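Local coordinates for sensor protein kinase HptS (Staphylococcus aureus, PDB 6LKI) that probably acts as the membrane histidine kinase of a two-component system, its extracellular sensor domain relaying a hexose phosphate signal to autophosphorylation inside the cell, at residues H40-T45 with P67-T72; F120-D125 with L131-D136; K18-F23 with S87-K92. One frame throughout, in Å; residues are numbered along the deposited sequence.

Contact 1 of 3, residues H40-T45 with P67-T72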
ATOM      1  N   HIS B  40       2.958 -15.699  21.849  1.00 40.47           N
ATOM      2  CA  HIS B  40       2.725 -17.139  21.782  1.00 44.50           C
ATOM      3  C   HIS B  40       1.941 -17.510  20.530  1.00 40.49           C
ATOM      4  O   HIS B  40       2.255 -18.505  19.865  1.00 36.84           O
ATOM      5  CB  HIS B  40       1.982 -17.622  23.029  1.00 45.56           C
ATOM      6  CG  HIS B  40       2.784 -17.536  24.288  1.00 51.48           C
ATOM      7  ND1 HIS B  40       3.522 -18.594  24.774  1.00 53.55           N
ATOM      8  CD2 HIS B  40       2.958 -16.520  25.165  1.00 55.73           C
ATOM      9  CE1 HIS B  40       4.119 -18.232  25.895  1.00 53.23           C
ATOM     10  NE2 HIS B  40       3.794 -16.978  26.155  1.00 58.42           N
ATOM     11  N   ASP B  41       0.915 -16.722  20.195  1.00 36.11           N
ATOM     12  CA  ASP B  41       0.104 -17.021  19.020  1.00 36.16           C
ATOM     13  C   ASP B  41       0.849 -16.707  17.729  1.00 32.52           C
ATOM     14  O   ASP B  41       0.606 -17.353  16.704  1.00 33.24           O
ATOM     15  CB  ASP B  41      -1.212 -16.248  19.080  1.00 37.11           C
ATOM     16  CG  ASP B  41      -2.093 -16.689  20.232  1.00 42.41           C
ATOM     17  OD1 ASP B  41      -1.670 -17.583  20.997  1.00 39.67           O
ATOM     18  OD2 ASP B  41      -3.207 -16.145  20.374  1.00 41.24           O
ATOM     19  N   VAL B  42       1.745 -15.719  17.756  1.00 35.07           N
ATOM     20  CA  VAL B  42       2.589 -15.449  16.594  1.00 34.80           C
ATOM     21  C   VAL B  42       3.495 -16.641  16.316  1.00 33.36           C
ATOM     22  O   VAL B  42       3.636 -17.086  15.171  1.00 30.09           O
ATOM     23  CB  VAL B  42       3.403 -14.161  16.810  1.00 33.38           C
ATOM     24  CG1 VAL B  42       4.437 -13.993  15.706  1.00 35.53           C
ATOM     25  CG2 VAL B  42       2.481 -12.956  16.871  1.00 34.50           C
ATOM     26  N   THR B  43       4.122 -17.177  17.367  1.00 32.34           N
ATOM     27  CA  THR B  43       4.956 -18.363  17.211  1.00 32.45           C
ATOM     28  C   THR B  43       4.146 -19.538  16.675  1.00 30.54           C
ATOM     29  O   THR B  43       4.611 -20.273  15.796  1.00 27.73           O
ATOM     30  CB  THR B  43       5.608 -18.726  18.547  1.00 33.29           C
ATOM     31  OG1 THR B  43       6.455 -17.652  18.974  1.00 32.74           O
ATOM     32  CG2 THR B  43       6.436 -19.997  18.414  1.00 35.11           C
ATOM     33  N   ALA B  44       2.927 -19.724  17.187  1.00 31.29           N
ATOM     34  CA  ALA B  44       2.087 -20.815  16.705  1.00 32.52           C
ATOM     35  C   ALA B  44       1.743 -20.636  15.232  1.00 31.58           C
ATOM     36  O   ALA B  44       1.687 -21.613  14.477  1.00 29.68           O
ATOM     37  CB  ALA B  44       0.814 -20.913  17.547  1.00 32.79           C
ATOM     38  N   THR B  45       1.517 -19.392  14.804  1.00 30.88           N
ATOM     39  CA  THR B  45       1.193 -19.141  13.404  1.00 30.80           C
ATOM     40  C   THR B  45       2.410 -19.345  12.510  1.00 29.44           C
ATOM     41  O   THR B  45       2.299 -19.934  11.428  1.00 29.80           O
ATOM     42  CB  THR B  45       0.635 -17.727  13.239  1.00 32.17           C
ATOM     43  OG1 THR B  45      -0.498 -17.557  14.099  1.00 32.39           O
ATOM     44  CG2 THR B  45       0.209 -17.487  11.799  1.00 32.63           C
ATOM     45  N   PRO B  67      -2.354  -4.716  10.280  1.00 34.62           N
ATOM     46  CA  PRO B  67      -2.137  -3.317  10.678  1.00 36.70           C
ATOM     47  C   PRO B  67      -0.821  -3.115  11.411  1.00 36.67           C
ATOM     48  O   PRO B  67      -0.662  -3.553  12.556  1.00 37.10           O
ATOM     49  CB  PRO B  67      -3.343  -3.014  11.582  1.00 43.28           C
ATOM     50  CG  PRO B  67      -3.916  -4.355  11.950  1.00 42.78           C
ATOM     51  CD  PRO B  67      -3.626  -5.250  10.791  1.00 38.40           C
ATOM     52  N   ASN B  68       0.132  -2.461  10.742  1.00 33.39           N
ATOM     53  CA  ASN B  68       1.455  -2.172  11.298  1.00 36.65           C
ATOM     54  C   ASN B  68       2.188  -3.442  11.727  1.00 35.36           C
ATOM     55  O   ASN B  68       2.943  -3.435  12.703  1.00 33.92           O
ATOM     56  CB  ASN B  68       1.361  -1.186  12.467  1.00 36.92           C
ATOM     57  CG  ASN B  68       0.908   0.196  12.030  1.00 40.03           C
ATOM     58  OD1 ASN B  68       1.226   0.648  10.930  1.00 41.93           O
ATOM     59  ND2 ASN B  68       0.154   0.872  12.890  1.00 40.81           N
ATOM     60  N   GLN B  69       1.981  -4.537  10.995  1.00 33.33           N
ATOM     61  CA  GLN B  69       2.597  -5.816  11.323  1.00 33.51           C
ATOM     62  C   GLN B  69       2.929  -6.559  10.037  1.00 33.97           C
ATOM     63  O   GLN B  69       2.115  -6.604   9.112  1.00 33.98           O
ATOM     64  CB  GLN B  69       1.677  -6.665  12.207  1.00 32.04           C
ATOM     65  CG  GLN B  69       2.371  -7.813  12.918  1.00 36.31           C
ATOM     66  CD  GLN B  69       1.513  -8.416  14.014  1.00 39.25           C
ATOM     67  OE1 GLN B  69       0.342  -8.067  14.164  1.00 41.65           O
ATOM     68  NE2 GLN B  69       2.095  -9.322  14.791  1.00 41.36           N
ATOM     69  N   PHE B  70       4.123  -7.148   9.993  1.00 32.00           N
ATOM     70  CA  PHE B  70       4.625  -7.818   8.796  1.00 31.65           C
ATOM     71  C   PHE B  70       5.368  -9.078   9.213  1.00 31.05           C
ATOM     72  O   PHE B  70       6.401  -8.995   9.884  1.00 32.47           O
ATOM     73  CB  PHE B  70       5.541  -6.881   7.997  1.00 31.20           C
ATOM     74  CG  PHE B  70       5.985  -7.438   6.674  1.00 30.07           C
ATOM     75  CD1 PHE B  70       5.071  -7.672   5.660  1.00 32.60           C
ATOM     76  CD2 PHE B  70       7.323  -7.715   6.440  1.00 28.64           C
ATOM     77  CE1 PHE B  70       5.482  -8.179   4.440  1.00 33.73           C
ATOM     78  CE2 PHE B  70       7.739  -8.222   5.223  1.00 30.49           C
ATOM     79  CZ  PHE B  70       6.817  -8.454   4.222  1.00 34.26           C
ATOM     80  N   ILE B  71       4.846 -10.238   8.815  1.00 28.47           N
ATOM     81  CA  ILE B  71       5.401 -11.538   9.180  1.00 27.91           C
ATOM     82  C   ILE B  71       5.776 -12.266   7.897  1.00 28.73           C
ATOM     83  O   ILE B  71       4.929 -12.451   7.013  1.00 29.19           O
ATOM     84  CB  ILE B  71       4.407 -12.366  10.012  1.00 29.93           C
ATOM     85  CG1 ILE B  71       4.210 -11.733  11.392  1.00 34.66           C
ATOM     86  CG2 ILE B  71       4.873 -13.812  10.136  1.00 32.68           C
ATOM     87  CD1 ILE B  71       3.026 -12.290  12.156  1.00 35.48           C
ATOM     88  N   THR B  72       7.037 -12.684   7.794  1.00 27.48           N
ATOM     89  CA  THR B  72       7.526 -13.283   6.560  1.00 26.29           C
ATOM     90  C   THR B  72       8.683 -14.224   6.865  1.00 29.65           C
ATOM     91  O   THR B  72       9.363 -14.095   7.886  1.00 29.80           O
ATOM     92  CB  THR B  72       7.965 -12.205   5.556  1.00 25.91           C
ATOM     93  OG1 THR B  72       8.292 -12.813   4.301  1.00 27.29           O
ATOM     94  CG2 THR B  72       9.179 -11.444   6.079  1.00 31.23           C
TER

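Contact 2 of 3, residues F120-D125 with L131-D136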
ATOM      1  N   PHE B 120      14.148 -23.318 -20.004  1.00 60.67           N
ATOM      2  CA  PHE B 120      13.730 -22.218 -19.148  1.00 63.17           C
ATOM      3  C   PHE B 120      12.213 -22.189 -19.033  1.00 61.84           C
ATOM      4  O   PHE B 120      11.493 -22.821 -19.808  1.00 59.86           O
ATOM      5  CB  PHE B 120      14.267 -20.888 -19.686  1.00 61.95           C
ATOM      6  CG  PHE B 120      15.766 -20.824 -19.741  1.00 67.37           C
ATOM      7  CD1 PHE B 120      16.458 -21.341 -20.824  1.00 69.75           C
ATOM      8  CD2 PHE B 120      16.485 -20.255 -18.703  1.00 66.29           C
ATOM      9  CE1 PHE B 120      17.838 -21.288 -20.874  1.00 69.19           C
ATOM     10  CE2 PHE B 120      17.865 -20.198 -18.747  1.00 67.03           C
ATOM     11  CZ  PHE B 120      18.542 -20.715 -19.834  1.00 69.63           C
ATOM     12  N   ALA B 121      11.729 -21.441 -18.043  1.00 59.25           N
ATOM     13  CA  ALA B 121      10.313 -21.415 -17.710  1.00 57.32           C
ATOM     14  C   ALA B 121       9.788 -19.987 -17.713  1.00 57.10           C
ATOM     15  O   ALA B 121      10.490 -19.053 -17.314  1.00 54.16           O
ATOM     16  CB  ALA B 121      10.053 -22.059 -16.343  1.00 55.49           C
ATOM     17  N   LEU B 122       8.544 -19.836 -18.165  1.00 56.27           N
ATOM     18  CA  LEU B 122       7.822 -18.574 -18.133  1.00 55.21           C
ATOM     19  C   LEU B 122       6.402 -18.839 -17.657  1.00 56.68           C
ATOM     20  O   LEU B 122       5.847 -19.915 -17.893  1.00 56.67           O
ATOM     21  CB  LEU B 122       7.782 -17.898 -19.514  1.00 59.05           C
ATOM     22  CG  LEU B 122       8.906 -16.944 -19.925  1.00 63.67           C
ATOM     23  CD1 LEU B 122       8.887 -16.730 -21.429  1.00 68.80           C
ATOM     24  CD2 LEU B 122       8.772 -15.618 -19.202  1.00 60.86           C
ATOM     25  N   ILE B 123       5.815 -17.853 -16.986  1.00 54.73           N
ATOM     26  CA  ILE B 123       4.414 -17.903 -16.583  1.00 55.07           C
ATOM     27  C   ILE B 123       3.755 -16.608 -17.031  1.00 56.56           C
ATOM     28  O   ILE B 123       4.179 -15.520 -16.621  1.00 56.39           O
ATOM     29  CB  ILE B 123       4.243 -18.102 -15.067  1.00 50.43           C
ATOM     30  CG1 ILE B 123       4.729 -19.492 -14.652  1.00 50.28           C
ATOM     31  CG2 ILE B 123       2.785 -17.906 -14.669  1.00 53.64           C
ATOM     32  CD1 ILE B 123       4.428 -19.840 -13.211  1.00 45.75           C
ATOM     33  N   VAL B 124       2.730 -16.721 -17.873  1.00 56.54           N
ATOM     34  CA  VAL B 124       2.042 -15.559 -18.416  1.00 60.18           C
ATOM     35  C   VAL B 124       0.547 -15.696 -18.170  1.00 61.42           C
ATOM     36  O   VAL B 124       0.006 -16.804 -18.101  1.00 61.19           O
ATOM     37  CB  VAL B 124       2.319 -15.368 -19.925  1.00 64.16           C
ATOM     38  CG1 VAL B 124       3.799 -15.118 -20.170  1.00 65.31           C
ATOM     39  CG2 VAL B 124       1.829 -16.570 -20.714  1.00 64.91           C
ATOM     40  N   ASP B 125      -0.121 -14.553 -18.039  1.00 62.60           N
ATOM     41  CA  ASP B 125      -1.566 -14.527 -17.888  1.00 64.75           C
ATOM     42  C   ASP B 125      -2.232 -14.539 -19.264  1.00 70.56           C
ATOM     43  O   ASP B 125      -1.571 -14.508 -20.305  1.00 69.72           O
ATOM     44  CB  ASP B 125      -1.995 -13.310 -17.066  1.00 64.90           C
ATOM     45  CG  ASP B 125      -1.491 -11.996 -17.643  1.00 67.49           C
ATOM     46  OD1 ASP B 125      -0.791 -12.022 -18.675  1.00 69.56           O
ATOM     47  OD2 ASP B 125      -1.794 -10.935 -17.056  1.00 66.17           O
ATOM     48  N   LEU B 131       4.592 -13.210 -15.654  1.00 56.16           N
ATOM     49  CA  LEU B 131       4.448 -13.315 -14.210  1.00 54.90           C
ATOM     50  C   LEU B 131       5.573 -14.091 -13.540  1.00 54.19           C
ATOM     51  O   LEU B 131       5.695 -14.033 -12.311  1.00 52.07           O
ATOM     52  CB  LEU B 131       3.107 -13.970 -13.851  1.00 55.04           C
ATOM     53  CG  LEU B 131       1.850 -13.330 -14.436  1.00 55.73           C
ATOM     54  CD1 LEU B 131       0.619 -14.121 -14.029  1.00 54.72           C
ATOM     55  CD2 LEU B 131       1.728 -11.880 -13.996  1.00 54.07           C
ATOM     56  N   TYR B 132       6.388 -14.815 -14.303  1.00 50.20           N
ATOM     57  CA  TYR B 132       7.544 -15.505 -13.752  1.00 49.70           C
ATOM     58  C   TYR B 132       8.516 -15.809 -14.881  1.00 51.93           C
ATOM     59  O   TYR B 132       8.108 -16.037 -16.022  1.00 51.86           O
ATOM     60  CB  TYR B 132       7.153 -16.800 -13.027  1.00 46.55           C
ATOM     61  CG  TYR B 132       8.343 -17.554 -12.473  1.00 46.39           C
ATOM     62  CD1 TYR B 132       8.918 -17.190 -11.262  1.00 43.51           C
ATOM     63  CD2 TYR B 132       8.898 -18.624 -13.166  1.00 48.97           C
ATOM     64  CE1 TYR B 132      10.008 -17.872 -10.755  1.00 44.42           C
ATOM     65  CE2 TYR B 132       9.988 -19.310 -12.666  1.00 49.20           C
ATOM     66  CZ  TYR B 132      10.539 -18.930 -11.460  1.00 44.83           C
ATOM     67  OH  TYR B 132      11.623 -19.612 -10.958  1.00 46.78           O
ATOM     68  N   ALA B 133       9.804 -15.811 -14.545  1.00 51.37           N
ATOM     69  CA  ALA B 133      10.851 -16.117 -15.511  1.00 51.71           C
ATOM     70  C   ALA B 133      12.138 -16.422 -14.764  1.00 49.88           C
ATOM     71  O   ALA B 133      12.584 -15.613 -13.946  1.00 55.77           O
ATOM     72  CB  ALA B 133      11.065 -14.953 -16.485  1.00 54.55           C
ATOM     73  N   ASN B 134      12.726 -17.587 -15.037  1.00 53.08           N
ATOM     74  CA  ASN B 134      14.059 -17.919 -14.554  1.00 52.25           C
ATOM     75  C   ASN B 134      15.128 -17.635 -15.603  1.00 55.57           C
ATOM     76  O   ASN B 134      16.243 -18.160 -15.509  1.00 56.01           O
ATOM     77  CB  ASN B 134      14.119 -19.380 -14.102  1.00 50.94           C
ATOM     78  CG  ASN B 134      13.675 -20.353 -15.181  1.00 52.17           C
ATOM     79  OD1 ASN B 134      13.440 -19.970 -16.326  1.00 52.97           O
ATOM     80  ND2 ASN B 134      13.558 -21.623 -14.813  1.00 54.96           N
ATOM     81  N   ASP B 135      14.801 -16.816 -16.599  1.00 57.66           N
ATOM     82  CA  ASP B 135      15.712 -16.426 -17.666  1.00 63.09           C
ATOM     83  C   ASP B 135      15.810 -14.907 -17.674  1.00 62.96           C
ATOM     84  O   ASP B 135      14.787 -14.215 -17.660  1.00 64.00           O
ATOM     85  CB  ASP B 135      15.214 -16.951 -19.019  1.00 63.52           C
ATOM     86  CG  ASP B 135      16.133 -16.594 -20.178  1.00 69.98           C
ATOM     87  OD1 ASP B 135      17.162 -15.920 -19.967  1.00 69.71           O
ATOM     88  OD2 ASP B 135      15.816 -16.997 -21.317  1.00 69.99           O
ATOM     89  N   ASP B 136      17.041 -14.393 -17.696  1.00 68.94           N
ATOM     90  CA  ASP B 136      17.244 -12.950 -17.666  1.00 68.03           C
ATOM     91  C   ASP B 136      16.935 -12.287 -19.001  1.00 67.57           C
ATOM     92  O   ASP B 136      16.751 -11.066 -19.039  1.00 70.04           O
ATOM     93  CB  ASP B 136      18.676 -12.628 -17.240  1.00 70.03           C
ATOM     94  CG  ASP B 136      18.883 -12.770 -15.742  1.00 71.41           C
ATOM     95  OD1 ASP B 136      17.973 -12.391 -14.975  1.00 73.39           O
ATOM     96  OD2 ASP B 136      19.953 -13.265 -15.333  1.00 74.72           O
TER

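Contact 3 of 3, residues K18-F23 with S87-K92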
ATOM      1  N   LYS B  18      -3.345 -26.761  -4.357  1.00 41.02           N
ATOM      2  CA  LYS B  18      -4.380 -27.476  -3.614  1.00 42.33           C
ATOM      3  C   LYS B  18      -4.026 -27.566  -2.136  1.00 40.76           C
ATOM      4  O   LYS B  18      -4.873 -27.329  -1.265  1.00 38.70           O
ATOM      5  CB  LYS B  18      -4.577 -28.870  -4.220  1.00 43.97           C
ATOM      6  CG  LYS B  18      -5.504 -29.823  -3.457  1.00 53.59           C
ATOM      7  CD  LYS B  18      -4.754 -30.679  -2.432  1.00 59.69           C
ATOM      8  CE  LYS B  18      -5.614 -30.934  -1.211  1.00 65.23           C
ATOM      9  NZ  LYS B  18      -4.836 -31.408  -0.035  1.00 57.00           N
ATOM     10  N   GLN B  19      -2.773 -27.918  -1.836  1.00 38.20           N
ATOM     11  CA  GLN B  19      -2.352 -28.047  -0.446  1.00 40.57           C
ATOM     12  C   GLN B  19      -2.449 -26.722   0.293  1.00 36.60           C
ATOM     13  O   GLN B  19      -2.759 -26.701   1.491  1.00 35.00           O
ATOM     14  CB  GLN B  19      -0.926 -28.595  -0.379  1.00 41.76           C
ATOM     15  CG  GLN B  19      -0.758 -29.933  -1.077  1.00 46.14           C
ATOM     16  CD  GLN B  19      -0.128 -30.982  -0.185  1.00 53.26           C
ATOM     17  OE1 GLN B  19       0.693 -30.668   0.678  1.00 55.96           O
ATOM     18  NE2 GLN B  19      -0.514 -32.237  -0.383  1.00 58.31           N
ATOM     19  N   ILE B  20      -2.199 -25.608  -0.399  1.00 34.78           N
ATOM     20  CA  ILE B  20      -2.354 -24.296   0.225  1.00 32.98           C
ATOM     21  C   ILE B  20      -3.817 -24.046   0.572  1.00 34.04           C
ATOM     22  O   ILE B  20      -4.147 -23.633   1.689  1.00 33.16           O
ATOM     23  CB  ILE B  20      -1.799 -23.191  -0.693  1.00 35.24           C
ATOM     24  CG1 ILE B  20      -0.281 -23.332  -0.840  1.00 35.25           C
ATOM     25  CG2 ILE B  20      -2.166 -21.819  -0.150  1.00 32.23           C
ATOM     26  CD1 ILE B  20       0.329 -22.362  -1.832  1.00 35.41           C
ATOM     27  N   GLN B  21      -4.716 -24.306  -0.380  1.00 36.14           N
ATOM     28  CA  GLN B  21      -6.134 -24.054  -0.146  1.00 33.48           C
ATOM     29  C   GLN B  21      -6.680 -24.932   0.973  1.00 36.28           C
ATOM     30  O   GLN B  21      -7.480 -24.473   1.798  1.00 36.97           O
ATOM     31  CB  GLN B  21      -6.926 -24.272  -1.435  1.00 39.64           C
ATOM     32  CG  GLN B  21      -6.515 -23.357  -2.582  1.00 36.98           C
ATOM     33  CD  GLN B  21      -6.872 -21.901  -2.337  1.00 40.11           C
ATOM     34  OE1 GLN B  21      -7.631 -21.577  -1.423  1.00 40.21           O
ATOM     35  NE2 GLN B  21      -6.327 -21.013  -3.161  1.00 40.47           N
ATOM     36  N   THR B  22      -6.243 -26.181   0.998  1.00 35.79           N
ATOM     37  CA  THR B  22      -6.653 -27.094   2.033  1.00 34.36           C
ATOM     38  C   THR B  22      -6.155 -26.638   3.369  1.00 37.48           C
ATOM     39  O   THR B  22      -6.845 -26.715   4.319  1.00 35.62           O
ATOM     40  CB  THR B  22      -6.132 -28.506   1.782  1.00 39.79           C
ATOM     41  OG1 THR B  22      -6.648 -29.010   0.581  1.00 40.62           O
ATOM     42  CG2 THR B  22      -6.520 -29.427   2.877  1.00 40.94           C
ATOM     43  N   PHE B  23      -4.934 -26.168   3.412  1.00 32.99           N
ATOM     44  CA  PHE B  23      -4.368 -25.592   4.611  1.00 37.51           C
ATOM     45  C   PHE B  23      -5.245 -24.463   5.143  1.00 34.78           C
ATOM     46  O   PHE B  23      -5.555 -24.422   6.279  1.00 36.30           O
ATOM     47  CB  PHE B  23      -2.933 -25.135   4.352  1.00 35.23           C
ATOM     48  CG  PHE B  23      -2.348 -24.283   5.442  1.00 36.98           C
ATOM     49  CD1 PHE B  23      -1.639 -24.841   6.444  1.00 39.48           C
ATOM     50  CD2 PHE B  23      -2.498 -22.928   5.434  1.00 37.44           C
ATOM     51  CE1 PHE B  23      -1.099 -24.071   7.433  1.00 39.41           C
ATOM     52  CE2 PHE B  23      -1.966 -22.144   6.405  1.00 39.34           C
ATOM     53  CZ  PHE B  23      -1.277 -22.720   7.420  1.00 37.51           C
ATOM     54  N   SER B  87      -0.791 -17.325  -4.353  1.00 32.60           N
ATOM     55  CA  SER B  87      -2.079 -17.346  -3.676  1.00 34.38           C
ATOM     56  C   SER B  87      -2.222 -16.108  -2.802  1.00 35.60           C
ATOM     57  O   SER B  87      -1.236 -15.561  -2.300  1.00 31.38           O
ATOM     58  CB  SER B  87      -2.251 -18.612  -2.829  1.00 37.11           C
ATOM     59  OG  SER B  87      -1.345 -18.627  -1.741  1.00 32.90           O
ATOM     60  N   THR B  88      -3.470 -15.677  -2.632  1.00 29.96           N
ATOM     61  CA  THR B  88      -3.819 -14.553  -1.774  1.00 30.62           C
ATOM     62  C   THR B  88      -5.039 -14.944  -0.955  1.00 35.84           C
ATOM     63  O   THR B  88      -6.011 -15.471  -1.503  1.00 32.48           O
ATOM     64  CB  THR B  88      -4.114 -13.289  -2.594  1.00 34.55           C
ATOM     65  OG1 THR B  88      -3.009 -13.009  -3.462  1.00 34.13           O
ATOM     66  CG2 THR B  88      -4.352 -12.097  -1.681  1.00 33.66           C
ATOM     67  N   HIS B  89      -4.983 -14.701   0.354  1.00 30.94           N
ATOM     68  CA  HIS B  89      -6.090 -15.032   1.238  1.00 33.08           C
ATOM     69  C   HIS B  89      -6.306 -13.906   2.237  1.00 34.58           C
ATOM     70  O   HIS B  89      -5.347 -13.358   2.784  1.00 31.98           O
ATOM     71  CB  HIS B  89      -5.839 -16.351   1.987  1.00 34.44           C
ATOM     72  CG  HIS B  89      -5.934 -17.567   1.119  1.00 35.37           C
ATOM     73  ND1 HIS B  89      -4.848 -18.094   0.454  1.00 34.77           N
ATOM     74  CD2 HIS B  89      -6.987 -18.359   0.807  1.00 37.14           C
ATOM     75  CE1 HIS B  89      -5.227 -19.158  -0.231  1.00 36.49           C
ATOM     76  NE2 HIS B  89      -6.520 -19.341  -0.034  1.00 38.16           N
ATOM     77  N   GLN B  90      -7.573 -13.562   2.461  1.00 31.52           N
ATOM     78  CA  GLN B  90      -7.965 -12.617   3.500  1.00 29.62           C
ATOM     79  C   GLN B  90      -8.417 -13.433   4.706  1.00 31.97           C
ATOM     80  O   GLN B  90      -9.441 -14.123   4.648  1.00 30.72           O
ATOM     81  CB  GLN B  90      -9.071 -11.685   3.006  1.00 30.63           C
ATOM     82  CG  GLN B  90      -9.454 -10.591   3.992  1.00 29.24           C
ATOM     83  CD  GLN B  90     -10.214  -9.449   3.338  1.00 34.83           C
ATOM     84  OE1 GLN B  90     -10.143  -9.252   2.125  1.00 29.92           O
ATOM     85  NE2 GLN B  90     -10.943  -8.687   4.146  1.00 32.05           N
ATOM     86  N   LEU B  91      -7.651 -13.364   5.792  1.00 29.23           N
ATOM     87  CA  LEU B  91      -7.831 -14.248   6.935  1.00 32.27           C
ATOM     88  C   LEU B  91      -8.254 -13.456   8.163  1.00 32.71           C
ATOM     89  O   LEU B  91      -7.693 -12.396   8.454  1.00 32.32           O
ATOM     90  CB  LEU B  91      -6.541 -15.018   7.238  1.00 30.08           C
ATOM     91  CG  LEU B  91      -5.932 -15.806   6.077  1.00 32.95           C
ATOM     92  CD1 LEU B  91      -4.589 -16.396   6.482  1.00 31.19           C
ATOM     93  CD2 LEU B  91      -6.884 -16.898   5.614  1.00 32.92           C
ATOM     94  N   LYS B  92      -9.239 -13.985   8.885  1.00 36.65           N
ATOM     95  CA  LYS B  92      -9.704 -13.375  10.126  1.00 36.81           C
ATOM     96  C   LYS B  92      -8.992 -14.042  11.296  1.00 39.12           C
ATOM     97  O   LYS B  92      -9.196 -15.232  11.561  1.00 38.63           O
ATOM     98  CB  LYS B  92     -11.219 -13.505  10.265  1.00 41.49           C
ATOM     99  CG  LYS B  92     -11.746 -13.025  11.612  1.00 47.30           C
ATOM    100  CD  LYS B  92     -13.220 -13.345  11.795  1.00 53.89           C
ATOM    101  CE  LYS B  92     -13.726 -12.853  13.144  1.00 53.62           C
ATOM    102  NZ  LYS B  92     -12.951 -13.436  14.278  1.00 58.01           N
TER

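Contact 1 of 3, residues H40-T45 with P67-T72
Val42 of helix 39-55 and Ile71 of strand 69-72 meet by single methyl groups, CG1 of Val42 lying 4.2 Å from CD1 of Ile71. The two side chains cross obliquely, so they touch at their outer methyls and not along their lengths. Val42 carries CG1 opposite the backbone N (chi1 171°), which turns this branch off the helix and toward the strand. Ile71 sends out its longer branch nearly straight (chi2 167°), and CD1 at its end spans much of the 8.8 Å that separates the CA atoms of Val42 and Ile71.

The other branch of the valine, Val42 CG2, comes 4.2 Å from the amide nitrogen, Gln69 NE2. This is van der Waals contact only. The amide has its polar partners elsewhere: NE2 donates to the carbonyl of Leu36, in the loop ahead of the helix, and OE1 pairs with the hydroxyl of Tyr98 on strand 97-106. With both ends held, the glutamine lies as a fixed flank beside the valine methyl.

One turn along the helix, Thr45 turns its polar group inward on its own backbone. Thr45 OG1 donates to Asp41 O at 2.8 Å, while Thr45 N reaches Asp41 O at 2.9 Å from the opposite face of the carbonyl plane. A threonine suits this buried place because its hydroxyl is satisfied within the helix while the side chain still packs on Leu34, Leu36 and Leu64. In the turn before the strand, Asn68 hydrogen-bonds an acidic side chain of another protein chain through its N and ND2.

The direct contact is thus small and apolar, without directional bonds; the polar links run through Gln69 to Leu36 and Tyr98, tying the strand to the loop before the helix.

Contact 2 of 3, residues F120-D125 with L131-D136
Ile123 and Tyr132 face each other across the two strands, Ile123 CB lying 3.8 Å from Tyr132 CB, and Ile123 CG2 is 4.0 Å from Leu131 CB. Tyr84 of strand 84-92 covers all three residues. The branched isoleucine suits an extended strand and fills this buried spot. On the other face of the sheet, Leu122 CD2 rests 3.6 Å from CB of Ala133, whose small side chain lets the leucine methyl come close.

The backbones of these residues are paired by hydrogen bonds. Ile123 N donates to Tyr132 O at 3.1 Å, while Ile123 O accepts from Leu131 N, at a doubtfully short spacing, and weakly from Tyr132 N.

Past Ala133 a side chain takes over the pairing: Asn134 OD1 receives the N-H of Ala121 N at 2.8 Å, nearly straight (172°). Asn134's chi1 of 55° folds its amide back toward the strand. At the polar edge, Asp135 CB lies 3.6 Å from Phe120 CD2; Asp135 OD2, bound by Arg137 and Tyr168, sits over one ring face near the rim. Asn134 O, accepting from Lys114 NZ, meets the ring edge.

Leu131 and Tyr132, both opposite Ile123, form a classic beta bulge in an antiparallel beta hairpin.

Contact 3 of 3, residues K18-F23 with S87-K92
Ile20 presses its CG2 methyl between two residues of strand 84-92: Ile20 CG2 lies 3.7 Å from OG of Ser87 and 4.1 Å from CE1 of His89. This is the close-packed, buried side. The isoleucine holds CG2 opposite its backbone N and runs CG1 straight on to CD1, so both ends of the side chain come near the serine hydroxyl. The small serine puts its oxygen directly against the isoleucine, Ser87 OG being 4.1 Å from Ile20 CD1 as well. Ile102 of the adjacent strand 97-106 closes over Ile20 and Ser87 together.

Helix and strand run almost parallel, 8° apart, with the axes of the two segments 10.2 Å from each other. Ser87, His89 and Leu91 point toward the helix, and Thr88 between the first two points away. A long N-terminal helix laid along an antiparallel sheet of strand order 2-1-4-3, followed by a second such sheet, is consistent with the double-Cache sensor domains of membrane receptors.

The other part is a partly exposed polar flank where few atoms meet, Gln21 and His89 being joined by one bond. Gln21 springs from the flank of the helix and bends at chi2 (-68°), which brings its amide across to the edge of the His89 ring. NE2 of His89 donates to OE1 of Gln21 at 2.9 Å in a fairly straight bond. The acceptor lies in the plane of the imidazole, but the donor stands 42° out of the carbonyl plane of the amide, and the two flat groups are turned well away from coplanar. Glu17 receives the other end of that amide, NE2, which fixes the flip of Gln21 and presents its oxygen to the histidine. As a donor, His89 NE2 carries a proton. From the face turned from the helix, Gln90 hydrogen-bonds the backbone of the other protein chain.

How the contacts relate
Contacts 1 and 3 belong to one unit: helices 39-55 and 2-31 meet strands 69-72 and 84-92, the two outermost strands of the first sheet. Contact 1 is nested inside the loop closed by contact 3, their centres 16 Å apart. Both are partly buried and mostly side chain in character, contact 1 apolar and lacking cross-bonds, contact 3 adding a histidine-glutamine bond. Contact 2 lies beyond the chain's centre in the second sheet, about 10 Å from contact 3 at the nearest atoms; it is the most buried, and backbone pairing dominates it. Only contacts 1 and 3 include residues that reach the neighbouring protein.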